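Propionate kinase (Francisella tularensis subsp. tularensis, PDB 3KHY) probably catalyses the reversible, magnesium-dependent transfer of phosphate from ATP to acetate or propionate, giving the acyl phosphate and ADP, as a homodimeric member of the acetokinase family. Local coordinates at residues 43-46 and 47-51; 118-121 and 122-125; 156-160 and 161-165; 255-258 and 259-263; 347-351 and 352-356. All coordinates share one frame; numbering follows the deposited sequence.

How the contacts relate
All five contacts are local, between neighbours on one continuous run of chain, and they follow one another in series without nesting or crossing. Contact 1 closes the hairpin of strands 41-45 and 49-53, at one margin of the large mixed sheet. Contact 2 lies in the first turns of helix 118-131, packed against strand 79-86 of that sheet. Contact 3 turns the chain into helix 160-164 at the dimer interface, on the opposite side of the chain's centre from contact 1. Contact 4, the end of helix 253-262, also touches the second subunit. Contact 5 ends helix 347-351 and turns the chain toward strand 365-367 of the smaller sheet.

Contact 1 (43-46 and 47-51); sequences VFKA and EHKIV
The tip of a beta hairpin brings Phe44 and Ile50 together as an antiparallel hydrogen-bonded pair, Phe44 N to Ile50 O and Ile50 N to Phe44 O each spanning 2.8 Å. Both bonds are nearly straight, the first at 174°. Nearer the turn a third bond, Ala46 N to His48 O, is longer at 3.2 Å, its donor above the carbonyl plane. The strands are 41-45 and 49-53, the latter outermost in the chain's large mixed sheet, while 41-45 continues the sheet through backbone bonds from Val43 to Leu31 and Lys45 to Thr29. Val43, Lys45, Lys49 and Val51 share one face. There the Lys49 chain runs fully extended, CG anti to the backbone N (chi1 176°), which carries its CE to 3.7 Å from Val43 CG1. Lys45 lies alongside, pointing the same way, its CE 4.1 Å from Lys49 CD. Lys45 NZ is 5.3 Å from Lys49 NZ. On the other face the Phe44 ring stacks on Phe69 and meets Phe16 obliquely, with Ile50 O near its edge.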
loop_
_atom_site.group_PDB
_atom_site.type_symbol
_atom_site.label_atom_id
_atom_site.label_comp_id
_atom_site.label_asym_id
_atom_site.label_seq_id
_atom_site.Cartn_x
_atom_site.Cartn_y
_atom_site.Cartn_z
ATOM N N VAL A 43 -34.216 18.525 0.265
ATOM C CA VAL A 43 -34.670 18.165 -1.075
ATOM C C VAL A 43 -35.463 16.866 -1.021
ATOM O O VAL A 43 -35.058 15.909 -0.368
ATOM C CB VAL A 43 -33.500 17.978 -2.050
ATOM C CG1 VAL A 43 -34.034 17.744 -3.460
ATOM C CG2 VAL A 43 -32.577 19.191 -2.018
ATOM N N PHE A 44 -36.612 16.853 -1.681
ATOM C CA PHE A 44 -37.425 15.657 -1.790
ATOM C C PHE A 44 -37.575 15.338 -3.265
ATOM O O PHE A 44 -37.977 16.199 -4.059
ATOM C CB PHE A 44 -38.825 15.901 -1.229
ATOM C CG PHE A 44 -38.868 16.149 0.254
ATOM C CD1 PHE A 44 -39.024 15.100 1.141
ATOM C CD2 PHE A 44 -38.819 17.441 0.756
ATOM C CE1 PHE A 44 -39.092 15.332 2.500
ATOM C CE2 PHE A 44 -38.894 17.677 2.114
ATOM C CZ PHE A 44 -39.028 16.629 2.984
ATOM N N LYS A 45 -37.288 14.100 -3.634
ATOM C CA LYS A 45 -37.463 13.667 -5.014
ATOM C C LYS A 45 -38.399 12.472 -5.078
ATOM O O LYS A 45 -38.013 11.352 -4.741
ATOM C CB LYS A 45 -36.114 13.318 -5.642
ATOM C CG LYS A 45 -35.160 14.500 -5.763
ATOM C CD LYS A 45 -33.775 14.041 -6.216
ATOM C CE LYS A 45 -32.897 15.228 -6.588
ATOM N NZ LYS A 45 -31.523 14.821 -6.993
ATOM N N ALA A 46 -39.635 12.715 -5.498
ATOM C CA ALA A 46 -40.562 11.625 -5.767
ATOM C C ALA A 46 -40.832 11.630 -7.256
ATOM O O ALA A 46 -39.934 11.359 -8.045
ATOM C CB ALA A 46 -41.847 11.799 -4.988
ATOM N N GLU A 47 -42.063 11.954 -7.637
ATOM C CA GLU A 47 -42.388 12.143 -9.044
ATOM C C GLU A 47 -41.617 13.340 -9.593
ATOM O O GLU A 47 -41.085 13.290 -10.705
ATOM C CB GLU A 47 -43.891 12.341 -9.236
ATOM C CG GLU A 47 -44.615 11.102 -9.734
ATOM C CD GLU A 47 -44.171 10.684 -11.128
ATOM O OE1 GLU A 47 -43.620 11.536 -11.862
ATOM O OE2 GLU A 47 -44.376 9.504 -11.489
ATOM N N HIS A 48 -41.561 14.412 -8.805
ATOM C CA HIS A 48 -40.761 15.577 -9.166
ATOM C C HIS A 48 -39.891 16.016 -8.001
ATOM O O HIS A 48 -40.069 15.550 -6.881
ATOM C CB HIS A 48 -41.654 16.730 -9.619
ATOM C CG HIS A 48 -42.565 16.370 -10.749
ATOM N ND1 HIS A 48 -42.134 16.293 -12.056
ATOM C CD2 HIS A 48 -43.883 16.056 -10.767
ATOM C CE1 HIS A 48 -43.146 15.945 -12.832
ATOM N NE2 HIS A 48 -44.218 15.798 -12.074
ATOM N N LYS A 49 -38.952 16.917 -8.273
ATOM C CA LYS A 49 -38.074 17.451 -7.240
ATOM C C LYS A 49 -38.741 18.630 -6.533
ATOM O O LYS A 49 -39.294 19.514 -7.172
ATOM C CB LYS A 49 -36.742 17.881 -7.853
ATOM C CG LYS A 49 -35.776 18.547 -6.873
ATOM C CD LYS A 49 -34.458 18.913 -7.555
ATOM C CE LYS A 49 -33.499 19.585 -6.566
ATOM N NZ LYS A 49 -32.208 20.026 -7.180
ATOM N N ILE A 50 -38.701 18.620 -5.206
ATOM C CA ILE A 50 -39.196 19.723 -4.400
ATOM C C ILE A 50 -38.106 20.125 -3.411
ATOM O O ILE A 50 -37.527 19.272 -2.735
ATOM C CB ILE A 50 -40.465 19.330 -3.635
ATOM C CG1 ILE A 50 -41.609 19.068 -4.608
ATOM C CG2 ILE A 50 -40.870 20.437 -2.669
ATOM C CD1 ILE A 50 -42.911 18.691 -3.930
ATOM N N VAL A 51 -37.804 21.417 -3.340
ATOM C CA VAL A 51 -36.787 21.895 -2.405
ATOM C C VAL A 51 -37.419 22.773 -1.340
ATOM O O VAL A 51 -38.037 23.783 -1.653
ATOM C CB VAL A 51 -35.680 22.700 -3.110
ATOM C CG1 VAL A 51 -34.623 23.145 -2.098
ATOM C CG2 VAL A 51 -35.047 21.876 -4.220
#

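Contact 2 (118-121 and 122-125); sequences NPAH and IEGI
Four i to i+4 backbone bonds join Asn118-His121 to Ile122-Ile125 in the opening turns of helix 118-131: Ile122 N to Asn118 O, Glu123 N to Pro119 O, Gly124 N to Ala120 O and Ile125 N to His121 O. This helix packs on the large mixed sheet of this actin-like ATPase (ASKHA) fold: His121 leans on Val86 and Ile125 on His84, both of strand 79-86, while Ile122 meets Ile107 and Lys108 of helix 101-109. The His121 side chain is about 4 Å from that of Asn8, a predicted magnesium ligand, and about 5 Å from that of Arg85, which probably binds substrate. Asn118 OD1 lies in the plane of the His121 ring at its edge, and Asn118 ND2 is held by His88 O. Glu123 CG lies on the backbone N side (chi1 -77°), which leads the chain back over the preceding turn, its CD 3.4 Å from Pro119 O. Both isoleucines turn CG1 likewise: Ile122 CG1 is 3.4 Å from Asn118 O, and Ile125 CG1 3.2 Å from His121 O.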
loop_
_atom_site.group_PDB
_atom_site.type_symbol
_atom_site.label_atom_id
_atom_site.label_comp_id
_atom_site.label_asym_id
_atom_site.label_seq_id
_atom_site.Cartn_x
_atom_site.Cartn_y
_atom_site.Cartn_z
ATOM N N ASN A 118 -19.679 8.289 13.565
ATOM C CA ASN A 118 -20.417 7.371 14.416
ATOM C C ASN A 118 -21.290 8.098 15.443
ATOM O O ASN A 118 -22.387 7.641 15.754
ATOM C CB ASN A 118 -19.496 6.321 15.063
ATOM C CG ASN A 118 -19.260 5.105 14.157
ATOM O OD1 ASN A 118 -19.472 5.164 12.949
ATOM N ND2 ASN A 118 -18.832 3.996 14.749
ATOM N N PRO A 119 -20.812 9.237 15.970
ATOM C CA PRO A 119 -21.682 10.017 16.862
ATOM C C PRO A 119 -22.958 10.491 16.166
ATOM O O PRO A 119 -24.035 10.381 16.749
ATOM C CB PRO A 119 -20.809 11.217 17.242
ATOM C CG PRO A 119 -19.413 10.714 17.117
ATOM C CD PRO A 119 -19.432 9.756 15.952
ATOM N N ALA A 120 -22.837 11.012 14.946
ATOM C CA ALA A 120 -24.006 11.467 14.192
ATOM C C ALA A 120 -24.949 10.306 13.851
ATOM O O ALA A 120 -26.168 10.466 13.875
ATOM C CB ALA A 120 -23.582 12.204 12.931
ATOM N N HIS A 121 -24.382 9.141 13.535
ATOM C CA HIS A 121 -25.186 7.936 13.346
ATOM C C HIS A 121 -26.003 7.636 14.609
ATOM O O HIS A 121 -27.193 7.351 14.538
ATOM C CB HIS A 121 -24.300 6.720 13.057
ATOM C CG HIS A 121 -23.543 6.784 11.764
ATOM N ND1 HIS A 121 -24.060 7.339 10.612
ATOM C CD2 HIS A 121 -22.318 6.307 11.432
ATOM C CE1 HIS A 121 -23.175 7.224 9.635
ATOM N NE2 HIS A 121 -22.110 6.599 10.108
ATOM N N ILE A 122 -25.347 7.669 15.765
ATOM C CA ILE A 122 -26.022 7.377 17.024
ATOM C C ILE A 122 -27.129 8.393 17.310
ATOM O O ILE A 122 -28.260 8.019 17.620
ATOM C CB ILE A 122 -25.019 7.308 18.187
ATOM C CG1 ILE A 122 -24.205 6.017 18.081
ATOM C CG2 ILE A 122 -25.734 7.390 19.530
ATOM C CD1 ILE A 122 -23.010 5.969 19.009
ATOM N N GLU A 123 -26.811 9.674 17.175
ATOM C CA GLU A 123 -27.804 10.729 17.391
ATOM C C GLU A 123 -29.019 10.573 16.491
ATOM O O GLU A 123 -30.150 10.767 16.932
ATOM C CB GLU A 123 -27.181 12.110 17.196
ATOM C CG GLU A 123 -26.327 12.547 18.373
ATOM C CD GLU A 123 -25.145 13.392 17.950
ATOM O OE1 GLU A 123 -25.151 13.884 16.799
ATOM O OE2 GLU A 123 -24.210 13.556 18.767
ATOM N N GLY A 124 -28.777 10.233 15.229
ATOM C CA GLY A 124 -29.850 10.018 14.278
ATOM C C GLY A 124 -30.764 8.903 14.745
ATOM O O GLY A 124 -31.987 8.995 14.649
ATOM N N ILE A 125 -30.157 7.842 15.259
ATOM C CA ILE A 125 -30.904 6.714 15.793
ATOM C C ILE A 125 -31.791 7.162 16.953
ATOM O O ILE A 125 -32.950 6.753 17.054
ATOM C CB ILE A 125 -29.940 5.583 16.239
ATOM C CG1 ILE A 125 -29.288 4.942 15.007
ATOM C CG2 ILE A 125 -30.668 4.537 17.068
ATOM C CD1 ILE A 125 -28.222 3.924 15.336
#

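Contact 3 (156-160 and 161-165); sequences YAIPY and ELTHK
Backbone bonds to the carbonyls of Pro159 and Tyr160 start the short helix 160-164, with Pro159 at the N-cap position. Pro159 O receives Thr163 N at 3.3 Å, nearly straight at 167°, and a weak second bond from Leu162 N; Tyr160 O takes His164 N at 3.0 Å. Apolar packing fills the inner side: Ile158 CD1 touches Leu162 CB at 4.0 Å, the two side chains crossing at about a right angle, while Leu162 lies beside the Pro159 ring and points the same way, CD1 against CG and CD. This corner belongs to the dimer interface, where Ile158 packs on Ile237 and Pro159 on Ser264 of the second subunit. Water links the polar atoms. One molecule joins Tyr156 N to Thr163 OG1, another Ile158 O to the same hydroxyl, 2.6 Å from Thr163 OG1. The aromatic pair is tilted, the Tyr160 and His164 planes being 37° apart with centroids 4.2 Å apart. Tyr160 holds CG anti to its own N (chi1 -178°), which carries its ring forward along the helix to His164. There His164 CD2 sits over the centre of one tyrosine face, 3.3 Å from Tyr160 CE2, and Thr163 CG2 covers the opposite face of the imidazole.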
loop_
_atom_site.group_PDB
_atom_site.type_symbol
_atom_site.label_atom_id
_atom_site.label_comp_id
_atom_site.label_asym_id
_atom_site.label_seq_id
_atom_site.Cartn_x
_atom_site.Cartn_y
_atom_site.Cartn_z
ATOM N N TYR A 156 -1.884 -5.451 9.985
ATOM C CA TYR A 156 -0.641 -4.823 9.544
ATOM C C TYR A 156 0.550 -5.444 10.281
ATOM O O TYR A 156 0.371 -6.137 11.279
ATOM C CB TYR A 156 -0.693 -3.322 9.806
ATOM C CG TYR A 156 -1.796 -2.617 9.037
ATOM C CD1 TYR A 156 -1.848 -2.673 7.648
ATOM C CD2 TYR A 156 -2.779 -1.886 9.704
ATOM C CE1 TYR A 156 -2.852 -2.017 6.942
ATOM C CE2 TYR A 156 -3.772 -1.226 9.012
ATOM C CZ TYR A 156 -3.813 -1.299 7.636
ATOM O OH TYR A 156 -4.818 -0.647 6.948
ATOM N N ALA A 157 1.762 -5.195 9.786
ATOM C CA ALA A 157 2.974 -5.690 10.433
ATOM C C ALA A 157 3.491 -4.659 11.431
ATOM O O ALA A 157 4.485 -3.958 11.185
ATOM C CB ALA A 157 4.035 -6.014 9.395
ATOM N N ILE A 158 2.789 -4.572 12.552
ATOM C CA ILE A 158 3.051 -3.591 13.601
ATOM C C ILE A 158 3.013 -4.304 14.955
ATOM O O ILE A 158 2.692 -5.500 15.015
ATOM C CB ILE A 158 1.984 -2.472 13.597
ATOM C CG1 ILE A 158 0.589 -3.043 13.857
ATOM C CG2 ILE A 158 2.041 -1.665 12.304
ATOM C CD1 ILE A 158 -0.550 -2.000 13.722
ATOM N N PRO A 159 3.348 -3.587 16.046
ATOM C CA PRO A 159 3.345 -4.227 17.370
ATOM C C PRO A 159 2.012 -4.894 17.700
ATOM O O PRO A 159 0.949 -4.331 17.454
ATOM C CB PRO A 159 3.601 -3.057 18.328
ATOM C CG PRO A 159 4.441 -2.106 17.518
ATOM C CD PRO A 159 3.920 -2.227 16.086
ATOM N N TYR A 160 2.089 -6.100 18.248
ATOM C CA TYR A 160 0.919 -6.839 18.723
ATOM C C TYR A 160 -0.093 -5.960 19.471
ATOM O O TYR A 160 -1.297 -6.037 19.233
ATOM C CB TYR A 160 1.384 -7.981 19.646
ATOM C CG TYR A 160 0.259 -8.844 20.160
ATOM C CD1 TYR A 160 -0.473 -8.473 21.284
ATOM C CD2 TYR A 160 -0.074 -10.033 19.519
ATOM C CE1 TYR A 160 -1.509 -9.265 21.747
ATOM C CE2 TYR A 160 -1.102 -10.830 19.979
ATOM C CZ TYR A 160 -1.817 -10.441 21.090
ATOM O OH TYR A 160 -2.840 -11.241 21.538
ATOM N N GLU A 161 0.395 -5.129 20.386
ATOM C CA GLU A 161 -0.493 -4.312 21.212
ATOM C C GLU A 161 -1.304 -3.292 20.418
ATOM O O GLU A 161 -2.445 -3.006 20.764
ATOM C CB GLU A 161 0.296 -3.590 22.298
ATOM C CG GLU A 161 -0.570 -2.745 23.204
ATOM C CD GLU A 161 0.134 -2.385 24.497
ATOM O OE1 GLU A 161 -0.093 -3.085 25.509
ATOM O OE2 GLU A 161 0.917 -1.410 24.495
ATOM N N LEU A 162 -0.708 -2.726 19.374
ATOM C CA LEU A 162 -1.430 -1.779 18.534
ATOM C C LEU A 162 -2.539 -2.479 17.746
ATOM O O LEU A 162 -3.644 -1.957 17.600
ATOM C CB LEU A 162 -0.467 -1.051 17.602
ATOM C CG LEU A 162 0.461 -0.078 18.338
ATOM C CD1 LEU A 162 1.413 0.565 17.358
ATOM C CD2 LEU A 162 -0.373 0.989 19.032
ATOM N N THR A 163 -2.230 -3.668 17.252
ATOM C CA THR A 163 -3.197 -4.489 16.536
ATOM C C THR A 163 -4.387 -4.855 17.418
ATOM O O THR A 163 -5.539 -4.685 17.019
ATOM C CB THR A 163 -2.532 -5.775 16.025
ATOM O OG1 THR A 163 -1.492 -5.421 15.112
ATOM C CG2 THR A 163 -3.547 -6.691 15.325
ATOM N N HIS A 164 -4.099 -5.341 18.623
ATOM C CA HIS A 164 -5.126 -5.965 19.458
ATOM C C HIS A 164 -5.734 -5.062 20.537
ATOM O O HIS A 164 -6.949 -4.923 20.609
ATOM C CB HIS A 164 -4.602 -7.283 20.033
ATOM C CG HIS A 164 -4.216 -8.267 18.971
ATOM N ND1 HIS A 164 -5.148 -8.985 18.252
ATOM C CD2 HIS A 164 -3.007 -8.614 18.472
ATOM C CE1 HIS A 164 -4.527 -9.756 17.378
ATOM N NE2 HIS A 164 -3.227 -9.544 17.485
ATOM N N LYS A 165 -4.908 -4.428 21.358
ATOM C CA LYS A 165 -5.462 -3.517 22.355
ATOM C C LYS A 165 -6.135 -2.329 21.675
ATOM O O LYS A 165 -7.202 -1.891 22.088
ATOM C CB LYS A 165 -4.375 -3.028 23.315
ATOM C CG LYS A 165 -4.894 -2.149 24.447
ATOM C CD LYS A 165 -3.768 -1.836 25.416
ATOM C CE LYS A 165 -4.223 -0.887 26.510
ATOM N NZ LYS A 165 -3.121 -0.613 27.481
HETATM O O HOH W 1 -2.655 -4.777 12.563
HETATM O O HOH W 2 0.511 -7.106 15.207
#

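Contact 4 (255-258 and 259-263); sequences EITN and MLNKQ
Ile256, Met259 and Leu260 make the close-packed side. The selenomethionine chain of Met259 starts anti to its backbone N (chi1 178°), then bends at chi2 and chi3, bringing CE to 4.1 Å from Ile256 CG2, which also meets Leu260 CD1 at 4.4 Å. Phe242 of helix 241-249 backs Ile256 and Leu260, and Trp251 backs Ile256 and Met259. Across the dimer interface, Leu162 and Pro239 of the second subunit pack on Met259 and Leu260 respectively. Ile256, Met259 and Leu260 belong to the last turns of helix 253-262, carried by backbone bonds such as Met259 N to Glu255 O, 3.0 Å. Toward the end the bonds bend: Lys262 N reaches Asn258 O at 2.8 Å but at 133°, and Asn261 N, bonded to Thr257 O, adds a weak bond to Asn258 O. Asn261 lies beside Thr257, pointing the same way, and its ND2 gives Thr257 O a second, weak bond of 3.4 Å. The Asn261 side chain is about 4 Å from that of Arg233, a predicted transition-state stabiliser. The exposed side is looser: the Asn258 and Lys262 side chains cross at about a right angle, Asn258 ND2 3.5 Å from Lys262 CG, and a water bridges Asn258 OD1 to Gln263 NE2.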
loop_
_atom_site.group_PDB
_atom_site.type_symbol
_atom_site.label_atom_id
_atom_site.label_comp_id
_atom_site.label_asym_id
_atom_site.label_seq_id
_atom_site.Cartn_x
_atom_site.Cartn_y
_atom_site.Cartn_z
ATOM N N GLU A 255 -3.074 18.591 10.002
ATOM C CA GLU A 255 -2.961 19.281 8.723
ATOM C C GLU A 255 -2.519 18.317 7.623
ATOM O O GLU A 255 -3.009 18.374 6.506
ATOM C CB GLU A 255 -1.990 20.458 8.825
ATOM C CG GLU A 255 -2.541 21.627 9.639
ATOM C CD GLU A 255 -1.471 22.625 10.048
ATOM O OE1 GLU A 255 -0.287 22.235 10.170
ATOM O OE2 GLU A 255 -1.821 23.804 10.259
ATOM N N ILE A 256 -1.581 17.438 7.937
ATOM C CA ILE A 256 -1.120 16.472 6.945
ATOM C C ILE A 256 -2.260 15.526 6.571
ATOM O O ILE A 256 -2.467 15.239 5.411
ATOM C CB ILE A 256 0.088 15.656 7.441
ATOM C CG1 ILE A 256 1.256 16.593 7.754
ATOM C CG2 ILE A 256 0.512 14.633 6.370
ATOM C CD1 ILE A 256 2.370 15.938 8.533
ATOM N N THR A 257 -3.005 15.061 7.565
ATOM C CA THR A 257 -4.086 14.118 7.319
ATOM C C THR A 257 -5.207 14.786 6.527
ATOM O O THR A 257 -5.805 14.176 5.629
ATOM C CB THR A 257 -4.656 13.550 8.638
ATOM O OG1 THR A 257 -3.619 12.875 9.364
ATOM C CG2 THR A 257 -5.793 12.561 8.358
ATOM N N ASN A 258 -5.495 16.044 6.856
ATOM C CA ASN A 258 -6.495 16.799 6.107
ATOM C C ASN A 258 -6.085 16.941 4.648
ATOM O O ASN A 258 -6.910 16.819 3.746
ATOM C CB ASN A 258 -6.715 18.182 6.714
ATOM C CG ASN A 258 -7.676 19.016 5.895
ATOM O OD1 ASN A 258 -7.266 19.923 5.166
ATOM N ND2 ASN A 258 -8.964 18.693 5.986
HETATM N N MSE A 259 -4.802 17.202 4.425
HETATM C CA MSE A 259 -4.269 17.313 3.067
HETATM C C MSE A 259 -4.486 16.023 2.277
HETATM O O MSE A 259 -4.882 16.056 1.102
HETATM C CB MSE A 259 -2.777 17.667 3.103
HETATM C CG MSE A 259 -2.123 17.749 1.733
HETATM SE SE MSE A 259 -1.392 16.026 1.151
HETATM C CE MSE A 259 -0.003 15.849 2.529
ATOM N N LEU A 260 -4.228 14.885 2.917
ATOM C CA LEU A 260 -4.368 13.597 2.234
ATOM C C LEU A 260 -5.823 13.242 1.960
ATOM O O LEU A 260 -6.119 12.515 1.018
ATOM C CB LEU A 260 -3.719 12.481 3.051
ATOM C CG LEU A 260 -2.194 12.488 3.176
ATOM C CD1 LEU A 260 -1.761 11.483 4.228
ATOM C CD2 LEU A 260 -1.539 12.147 1.819
ATOM N N ASN A 261 -6.722 13.754 2.795
ATOM C CA ASN A 261 -8.152 13.455 2.695
ATOM C C ASN A 261 -8.943 14.419 1.808
ATOM O O ASN A 261 -9.951 14.039 1.213
ATOM C CB ASN A 261 -8.776 13.461 4.092
ATOM C CG ASN A 261 -8.964 12.075 4.647
ATOM O OD1 ASN A 261 -9.783 11.304 4.147
ATOM N ND2 ASN A 261 -8.207 11.746 5.688
ATOM N N LYS A 262 -8.483 15.663 1.733
ATOM C CA LYS A 262 -9.276 16.746 1.149
ATOM C C LYS A 262 -8.581 17.526 0.032
ATOM O O LYS A 262 -9.237 18.263 -0.705
ATOM C CB LYS A 262 -9.720 17.738 2.240
ATOM C CG LYS A 262 -10.650 17.143 3.292
ATOM C CD LYS A 262 -11.998 16.801 2.686
ATOM C CE LYS A 262 -12.917 16.134 3.699
ATOM N NZ LYS A 262 -14.168 15.642 3.044
ATOM N N GLN A 263 -7.264 17.391 -0.094
ATOM C CA GLN A 263 -6.557 18.149 -1.135
ATOM C C GLN A 263 -5.746 17.257 -2.092
ATOM O O GLN A 263 -4.946 17.742 -2.893
ATOM C CB GLN A 263 -5.645 19.206 -0.498
ATOM C CG GLN A 263 -6.370 20.230 0.400
ATOM C CD GLN A 263 -7.381 21.102 -0.355
ATOM O OE1 GLN A 263 -7.196 21.425 -1.533
ATOM N NE2 GLN A 263 -8.450 21.490 0.332
HETATM O O HOH W 3 -8.901 21.462 2.991
#

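Contact 5 (347-351 and 352-356); sequences HQKNS and NSETF
Gln348 O is gripped from several sides: Ser351 OG donates to it at 2.6 Å, a water donates at 3.0 Å, and Asn352 N adds a weak bond. The serine reaches back because chi1 (73°) places OG between its own N and carbonyl carbon, facing the preceding turn. The same water accepts from Asn352 ND2 and donates to Glu354 OE2 at 2.5 Å, so one molecule joins Gln348 O to two side chains beyond the helix. Gln348 and Asn352 lie side by side, their amide planes 85° apart, with Gln348 NE2 3.9 Å from Asn352 ND2. The backbone here is a Schellman motif that ends helix 347-351, with Ser353 at positive phi as the C-prime residue. Glu354 N bonds Lys349 O at 3.2 Å, almost straight at 172°, and Ser353 N reaches Asn350 O at 2.9 Å from well above the carbonyl plane. The Glu354 side chain folds obliquely over Lys349, its OE1 3.8 Å from Lys349 CG, while Lys349 CB also meets Phe356 O at 3.6 Å. Arg331 bonds both Asn350 OD1 and Ser353 OG, and Glu325 O, of a predicted ATP-binding residue, bonds the same serine hydroxyl. The end carbonyls of the helix are thus met by backbone, hydroxyl and water donors, and Lys349, its NZ too far for a salt bridge, may still ease the Glu354 charge at a distance.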
loop_
_atom_site.group_PDB
_atom_site.type_symbol
_atom_site.label_atom_id
_atom_site.label_comp_id
_atom_site.label_asym_id
_atom_site.label_seq_id
_atom_site.Cartn_x
_atom_site.Cartn_y
_atom_site.Cartn_z
ATOM N N HIS A 347 -15.400 -2.350 -27.557
ATOM C CA HIS A 347 -15.677 -0.919 -27.506
ATOM C C HIS A 347 -17.155 -0.544 -27.586
ATOM O O HIS A 347 -17.608 0.327 -26.853
ATOM C CB HIS A 347 -14.824 -0.162 -28.528
ATOM C CG HIS A 347 -13.362 -0.197 -28.204
ATOM N ND1 HIS A 347 -12.838 0.417 -27.086
ATOM C CD2 HIS A 347 -12.320 -0.800 -28.826
ATOM C CE1 HIS A 347 -11.533 0.206 -27.042
ATOM N NE2 HIS A 347 -11.192 -0.528 -28.086
ATOM N N GLN A 348 -17.912 -1.206 -28.457
ATOM C CA GLN A 348 -19.322 -0.866 -28.611
ATOM C C GLN A 348 -20.120 -1.274 -27.356
ATOM O O GLN A 348 -20.973 -0.528 -26.881
ATOM C CB GLN A 348 -19.885 -1.467 -29.917
ATOM C CG GLN A 348 -21.379 -1.248 -30.156
ATOM C CD GLN A 348 -21.745 0.206 -30.463
ATOM O OE1 GLN A 348 -20.888 1.017 -30.826
ATOM N NE2 GLN A 348 -23.034 0.535 -30.323
ATOM N N LYS A 349 -19.831 -2.442 -26.797
ATOM C CA LYS A 349 -20.469 -2.836 -25.538
ATOM C C LYS A 349 -20.087 -1.878 -24.417
ATOM O O LYS A 349 -20.932 -1.459 -23.632
ATOM C CB LYS A 349 -20.122 -4.288 -25.174
ATOM C CG LYS A 349 -20.716 -5.285 -26.171
ATOM C CD LYS A 349 -20.070 -6.674 -26.139
ATOM C CE LYS A 349 -20.755 -7.604 -27.173
ATOM N NZ LYS A 349 -20.051 -8.915 -27.424
ATOM N N ASN A 350 -18.811 -1.515 -24.351
ATOM C CA ASN A 350 -18.367 -0.541 -23.359
ATOM C C ASN A 350 -19.114 0.789 -23.524
ATOM O O ASN A 350 -19.518 1.411 -22.542
ATOM C CB ASN A 350 -16.847 -0.328 -23.454
ATOM C CG ASN A 350 -16.309 0.535 -22.337
ATOM O OD1 ASN A 350 -16.766 0.444 -21.193
ATOM N ND2 ASN A 350 -15.315 1.371 -22.655
ATOM N N SER A 351 -19.323 1.208 -24.767
ATOM C CA SER A 351 -19.921 2.515 -25.025
ATOM C C SER A 351 -21.318 2.622 -24.435
ATOM O O SER A 351 -21.757 3.706 -24.059
ATOM C CB SER A 351 -19.956 2.830 -26.530
ATOM O OG SER A 351 -20.947 2.051 -27.180
ATOM N N ASN A 352 -22.024 1.500 -24.347
ATOM C CA ASN A 352 -23.330 1.504 -23.702
ATOM C C ASN A 352 -23.352 0.932 -22.285
ATOM O O ASN A 352 -24.422 0.611 -21.763
ATOM C CB ASN A 352 -24.368 0.800 -24.578
ATOM C CG ASN A 352 -24.800 1.660 -25.747
ATOM O OD1 ASN A 352 -25.089 2.842 -25.578
ATOM N ND2 ASN A 352 -24.816 1.083 -26.941
ATOM N N SER A 353 -22.180 0.793 -21.668
ATOM C CA SER A 353 -22.113 0.265 -20.298
ATOM C C SER A 353 -22.982 -0.984 -20.136
ATOM O O SER A 353 -23.778 -1.082 -19.201
ATOM C CB SER A 353 -22.541 1.339 -19.285
ATOM O OG SER A 353 -21.706 2.491 -19.361
ATOM N N GLU A 354 -22.832 -1.941 -21.049
ATOM C CA GLU A 354 -23.625 -3.168 -20.987
ATOM C C GLU A 354 -23.208 -4.095 -19.840
ATOM O O GLU A 354 -22.169 -3.905 -19.203
ATOM C CB GLU A 354 -23.568 -3.927 -22.324
ATOM C CG GLU A 354 -24.095 -3.115 -23.493
ATOM C CD GLU A 354 -24.348 -3.954 -24.730
ATOM O OE1 GLU A 354 -24.170 -5.190 -24.671
ATOM O OE2 GLU A 354 -24.726 -3.377 -25.769
ATOM N N THR A 355 -24.034 -5.098 -19.575
ATOM C CA THR A 355 -23.753 -6.017 -18.474
ATOM C C THR A 355 -22.390 -6.653 -18.656
ATOM O O THR A 355 -21.603 -6.700 -17.715
ATOM C CB THR A 355 -24.847 -7.078 -18.355
ATOM O OG1 THR A 355 -26.077 -6.408 -18.087
ATOM C CG2 THR A 355 -24.541 -8.066 -17.209
ATOM N N PHE A 356 -22.107 -7.128 -19.868
ATOM C CA PHE A 356 -20.759 -7.597 -20.193
ATOM C C PHE A 356 -20.099 -6.648 -21.198
ATOM O O PHE A 356 -20.713 -6.290 -22.206
ATOM C CB PHE A 356 -20.808 -9.005 -20.778
ATOM C CG PHE A 356 -21.139 -10.071 -19.767
ATOM C CD1 PHE A 356 -22.455 -10.422 -19.513
ATOM C CD2 PHE A 356 -20.131 -10.719 -19.072
ATOM C CE1 PHE A 356 -22.765 -11.408 -18.578
ATOM C CE2 PHE A 356 -20.436 -11.720 -18.135
ATOM C CZ PHE A 356 -21.746 -12.057 -17.890
HETATM O O HOH W 4 -23.782 -1.475 -27.069
#